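Local coordinates for CELL WALL surface anchor family protein (Streptococcus pneumoniae, PDB 2WW8) that serves as the adhesin of the pneumococcal pilus and probably takes part in recognising host cells, at residues T118-V121 and T127-Q130; V50-T55 and A65-K70. One frame throughout, in Å; residues are numbered along the deposited sequence.

Interaction 1: T118-V121 and T127-Q130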
loop_
_atom_site.group_PDB
_atom_site.type_symbol
_atom_site.label_atom_id
_atom_site.label_comp_id
_atom_site.label_asym_id
_atom_site.label_seq_id
_atom_site.Cartn_x
_atom_site.Cartn_y
_atom_site.Cartn_z
ATOM N N THR A 118 -44.606 -14.905 -22.687
ATOM C CA THR A 118 -43.920 -13.702 -23.158
ATOM C C THR A 118 -42.519 -13.560 -22.541
ATOM O O THR A 118 -42.316 -13.737 -21.340
ATOM C CB THR A 118 -44.798 -12.456 -22.910
ATOM O OG1 THR A 118 -46.041 -12.644 -23.592
ATOM C CG2 THR A 118 -44.140 -11.147 -23.386
ATOM N N VAL A 119 -41.551 -13.255 -23.393
ATOM C CA VAL A 119 -40.150 -13.154 -22.993
ATOM C C VAL A 119 -39.571 -11.821 -23.487
ATOM O O VAL A 119 -39.279 -11.659 -24.683
ATOM C CB VAL A 119 -39.297 -14.355 -23.510
ATOM C CG1 VAL A 119 -37.799 -14.158 -23.219
ATOM C CG2 VAL A 119 -39.796 -15.679 -22.948
ATOM N N GLU A 120 -39.426 -10.870 -22.561
ATOM C CA GLU A 120 -38.727 -9.606 -22.819
ATOM C C GLU A 120 -37.226 -9.662 -22.470
ATOM O O GLU A 120 -36.837 -10.091 -21.372
ATOM C CB GLU A 120 -39.438 -8.415 -22.159
ATOM C CG GLU A 120 -39.759 -8.589 -20.674
ATOM C CD GLU A 120 -39.563 -7.298 -19.879
ATOM O OE1 GLU A 120 -39.820 -6.221 -20.466
ATOM O OE2 GLU A 120 -39.153 -7.346 -18.687
ATOM N N VAL A 121 -36.402 -9.274 -23.443
ATOM C CA VAL A 121 -34.967 -9.041 -23.244
ATOM C C VAL A 121 -34.679 -7.533 -23.342
ATOM O O VAL A 121 -34.917 -6.902 -24.386
ATOM C CB VAL A 121 -34.065 -9.880 -24.182
ATOM C CG1 VAL A 121 -32.598 -9.653 -23.866
ATOM C CG2 VAL A 121 -34.361 -11.355 -24.026
ATOM N N THR A 127 -33.216 -10.821 -18.984
ATOM C CA THR A 127 -34.256 -11.684 -19.549
ATOM C C THR A 127 -35.368 -11.967 -18.545
ATOM O O THR A 127 -35.129 -12.563 -17.488
ATOM C CB THR A 127 -33.656 -13.034 -19.983
ATOM O OG1 THR A 127 -32.673 -12.805 -20.998
ATOM C CG2 THR A 127 -34.756 -13.974 -20.509
ATOM N N THR A 128 -36.584 -11.565 -18.897
ATOM C CA THR A 128 -37.739 -11.781 -18.021
ATOM C C THR A 128 -38.835 -12.607 -18.712
ATOM O O THR A 128 -39.172 -12.351 -19.873
ATOM C CB THR A 128 -38.308 -10.417 -17.569
ATOM O OG1 THR A 128 -37.232 -9.604 -17.082
ATOM C CG2 THR A 128 -39.383 -10.558 -16.498
ATOM N N VAL A 129 -39.394 -13.589 -18.014
ATOM C CA VAL A 129 -40.551 -14.306 -18.551
ATOM C C VAL A 129 -41.803 -13.721 -17.897
ATOM O O VAL A 129 -42.000 -13.956 -16.710
ATOM C CB VAL A 129 -40.419 -15.821 -18.293
ATOM C CG1 VAL A 129 -41.567 -16.591 -18.950
ATOM C CG2 VAL A 129 -39.069 -16.327 -18.803
ATOM N N GLN A 130 -42.618 -12.960 -18.636
ATOM C CA GLN A 130 -43.644 -12.085 -18.038
ATOM C C GLN A 130 -44.707 -12.824 -17.225
ATOM O O GLN A 130 -45.159 -13.894 -17.629
ATOM C CB GLN A 130 -44.301 -11.167 -19.086
ATOM C CG GLN A 130 -43.418 -10.004 -19.580
ATOM C CD GLN A 130 -43.170 -8.927 -18.509
ATOM O OE1 GLN A 130 -42.206 -8.994 -17.729
ATOM N NE2 GLN A 130 -44.048 -7.923 -18.472
#
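Glu120 meets Thr128 through a folded side chain: CG sits between the backbone N and the carbonyl carbon (chi1 51°), and a further bend at chi2 carries the carboxylate across to the neighbouring strand. Thr128 runs alongside, pointing the same way, and donates its OG1 to Glu120 OE2 at 3.4 Å, a weak bond. Gln130 also bends at chi2 (-69°), which brings its amide across the same carboxylate with the two planes 40° apart. Its OE1 stands 3.6 Å from Glu120 OE2, two acceptor oxygens that come near without bonding. Glu122 OE2 lies near Glu120 OE1, a like-charge approach that solvent would probably ease. Polar residues suit this face, where Glu120 and Thr128 are partly exposed and Gln130 is exposed.

The backbones supply the stronger grip. Thr128 N reaches Glu120 O at 2.9 Å in an almost straight bond, and Gln130 N reaches Thr118 O at 2.8 Å. The return bond from Glu120 N to Thr128 O is weak, but Val119 CA also brings its hydrogen to that carbonyl.

Val119 and Val129 form a non-hydrogen-bonded pair on the other face, where CG2 of Val119 lies 4.3 Å from CG2 of Val129. Such beta-branched, apolar residues suit both an extended backbone and a buried face. Thr127 adds its methyl to Val119 CG1, while its OG1 accepts a hydrogen bond from Lys49 N.

This hairpin forms one margin of a five-stranded antiparallel sheet, with strand 97-105 next to strand 116-121. Val129 packs on Pro725 and Ile727 of strand 724-730, while Val119 touches Tyr99.

Interaction 2: V50-T55 and A65-K70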
loop_
_atom_site.group_PDB
_atom_site.type_symbol
_atom_site.label_atom_id
_atom_site.label_comp_id
_atom_site.label_asym_id
_atom_site.label_seq_id
_atom_site.Cartn_x
_atom_site.Cartn_y
_atom_site.Cartn_z
ATOM N N VAL A 50 -32.790 -17.753 -21.809
ATOM C CA VAL A 50 -33.869 -18.413 -21.065
ATOM C C VAL A 50 -33.775 -19.933 -21.205
ATOM O O VAL A 50 -33.382 -20.434 -22.256
ATOM C CB VAL A 50 -35.264 -17.861 -21.441
ATOM C CG1 VAL A 50 -35.651 -18.230 -22.878
ATOM C CG2 VAL A 50 -36.307 -18.315 -20.426
ATOM N N VAL A 51 -34.093 -20.661 -20.143
ATOM C CA VAL A 51 -33.957 -22.115 -20.136
ATOM C C VAL A 51 -35.310 -22.719 -19.692
ATOM O O VAL A 51 -35.959 -22.174 -18.790
ATOM C CB VAL A 51 -32.756 -22.545 -19.227
ATOM C CG1 VAL A 51 -32.721 -24.056 -18.947
ATOM C CG2 VAL A 51 -31.406 -22.038 -19.777
ATOM N N ILE A 52 -35.754 -23.806 -20.334
ATOM C CA ILE A 52 -36.992 -24.505 -19.944
ATOM C C ILE A 52 -36.753 -25.971 -19.604
ATOM O O ILE A 52 -36.168 -26.714 -20.390
ATOM C CB ILE A 52 -38.130 -24.457 -20.982
ATOM C CG1 ILE A 52 -38.391 -23.042 -21.509
ATOM C CG2 ILE A 52 -39.417 -24.932 -20.328
ATOM C CD1 ILE A 52 -37.709 -22.726 -22.840
ATOM N N LYS A 53 -37.196 -26.348 -18.410
ATOM C CA LYS A 53 -37.192 -27.727 -17.937
ATOM C C LYS A 53 -38.632 -28.238 -17.952
ATOM O O LYS A 53 -39.556 -27.456 -17.664
ATOM C CB LYS A 53 -36.682 -27.843 -16.497
ATOM C CG LYS A 53 -35.183 -27.713 -16.331
ATOM C CD LYS A 53 -34.768 -28.054 -14.912
ATOM C CE LYS A 53 -33.262 -28.193 -14.865
ATOM N NZ LYS A 53 -32.881 -29.021 -13.688
ATOM N N GLU A 54 -38.787 -29.529 -18.276
ATOM C CA GLU A 54 -40.070 -30.248 -18.167
ATOM C C GLU A 54 -39.998 -31.457 -17.231
ATOM O O GLU A 54 -39.116 -32.315 -17.371
ATOM C CB GLU A 54 -40.590 -30.648 -19.544
ATOM C CG GLU A 54 -40.722 -29.476 -20.517
ATOM C CD GLU A 54 -41.873 -29.648 -21.495
ATOM O OE1 GLU A 54 -42.302 -30.814 -21.685
ATOM O OE2 GLU A 54 -42.333 -28.630 -22.068
ATOM N N THR A 55 -40.909 -31.498 -16.258
ATOM C CA THR A 55 -41.056 -32.687 -15.407
ATOM C C THR A 55 -42.394 -33.439 -15.605
ATOM O O THR A 55 -43.359 -32.899 -16.160
ATOM C CB THR A 55 -40.850 -32.373 -13.902
ATOM O OG1 THR A 55 -41.896 -31.496 -13.447
ATOM C CG2 THR A 55 -39.447 -31.800 -13.645
ATOM N N ALA A 65 -38.650 -32.615 -25.652
ATOM C CA ALA A 65 -39.576 -31.497 -25.899
ATOM C C ALA A 65 -39.022 -30.452 -26.886
ATOM O O ALA A 65 -37.799 -30.324 -27.041
ATOM C CB ALA A 65 -39.993 -30.838 -24.578
ATOM N N VAL A 66 -39.910 -29.710 -27.553
ATOM C CA VAL A 66 -39.500 -28.833 -28.652
ATOM C C VAL A 66 -40.133 -27.442 -28.529
ATOM O O VAL A 66 -41.362 -27.312 -28.538
ATOM C CB VAL A 66 -39.681 -29.506 -30.062
ATOM C CG1 VAL A 66 -39.850 -28.488 -31.200
ATOM C CG2 VAL A 66 -38.510 -30.454 -30.379
ATOM N N PHE A 67 -39.280 -26.419 -28.413
ATOM C CA PHE A 67 -39.735 -25.050 -28.180
ATOM C C PHE A 67 -39.430 -24.069 -29.288
ATOM O O PHE A 67 -38.461 -24.231 -30.018
ATOM C CB PHE A 67 -39.186 -24.493 -26.850
ATOM C CG PHE A 67 -39.716 -25.210 -25.640
ATOM C CD1 PHE A 67 -40.895 -24.794 -25.031
ATOM C CD2 PHE A 67 -39.049 -26.326 -25.137
ATOM C CE1 PHE A 67 -41.385 -25.470 -23.925
ATOM C CE2 PHE A 67 -39.528 -27.016 -24.026
ATOM C CZ PHE A 67 -40.704 -26.585 -23.427
ATOM N N GLU A 68 -40.259 -23.033 -29.364
ATOM C CA GLU A 68 -40.081 -21.962 -30.337
ATOM C C GLU A 68 -40.080 -20.558 -29.758
ATOM O O GLU A 68 -40.982 -20.172 -29.015
ATOM C CB GLU A 68 -41.098 -22.077 -31.477
ATOM C CG GLU A 68 -40.841 -23.388 -32.216
ATOM C CD GLU A 68 -41.461 -23.484 -33.598
ATOM O OE1 GLU A 68 -42.309 -22.630 -33.957
ATOM O OE2 GLU A 68 -41.070 -24.439 -34.310
ATOM N N LEU A 69 -39.048 -19.808 -30.127
ATOM C CA LEU A 69 -38.933 -18.415 -29.717
ATOM C C LEU A 69 -39.018 -17.497 -30.935
ATOM O O LEU A 69 -38.177 -17.552 -31.848
ATOM C CB LEU A 69 -37.633 -18.179 -28.938
ATOM C CG LEU A 69 -37.463 -16.802 -28.291
ATOM C CD1 LEU A 69 -38.465 -16.565 -27.154
ATOM C CD2 LEU A 69 -36.002 -16.615 -27.851
ATOM N N LYS A 70 -40.051 -16.662 -30.948
ATOM C CA LYS A 70 -40.238 -15.810 -32.111
ATOM C C LYS A 70 -40.341 -14.343 -31.716
ATOM O O LYS A 70 -41.082 -13.954 -30.800
ATOM C CB LYS A 70 -41.340 -16.296 -33.085
ATOM C CG LYS A 70 -42.780 -15.897 -32.770
ATOM C CD LYS A 70 -43.596 -15.635 -34.039
ATOM C CE LYS A 70 -45.080 -15.463 -33.709
ATOM N NZ LYS A 70 -45.851 -16.718 -33.982
#
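Ile52 and Phe67 make the apolar part of the contact. The branched side chain of Ile52 comes over one face of the ring, with CB 4.1 Å above its plane but displaced toward the rim. A chi1 of -49° sets CG1 beside the backbone N and turns CG2 anti to that N, and CG2 approaches Phe67 CZ to 3.7 Å. Branched and apolar, Ile52 thus offers both CB and CG2 to the ring, which suits a buried position between two sheets.

The second kind of contact sets a carboxylate against the ring edge. Glu54 and Phe67 advance from opposite directions, and OE2 arrives at the edge, near the ring plane. The modelled closeness of OE2 to Phe67 CZ, 2.9 Å, is doubtful, although the C-H edge of a ring may tolerate an acidic oxygen better than its face would. Carboxylate and ring planes stand 80° apart. Two residues before Phe67, the short side chain of Ala65 lets its CB lie against the same carboxylate, 3.7 Å from Glu54 OE1. Glu103 brings a second carboxylate close to Glu54 OE2; in this buried setting the proximity would probably raise the proton affinity of the pair. Pro107 and Lys731 also touch Glu54.

Backbone bonding is absent between the segments: the alpha carbons of Ile52 and Phe67 are 8.7 Å apart, and side chains alone bridge the gap. Strand 48-55 instead bonds to strands 88-94 and 724-730, whereas strand 66-71 belongs to the other sheet. Face-to-face packing of two sheets through inward-pointing side chains is characteristic of a beta sandwich, here the prealbumin-like, CNA_B-type domain.

Overall arrangement
Near the N terminus, strand 48-55 enters one sheet, and the loop after it leads to strand 66-71 in the other; interaction 2 closes this first excursion by packing the sheets together. The chain then passes through strands 77-81, 88-94 and 97-105 before interaction 1 closes the short turn between strands 116-121 and 127-129. The two contacts therefore follow in series, neither nesting nor crossing. They nevertheless meet in the shared interior, where Val129 CG2 lies 3.8 Å from Val50 CG2. Interaction 1 finishes the five-stranded sheet at one margin, interaction 2 joins it to the mixed sheet, and strand 724-730, far along the sequence, completes the same domain.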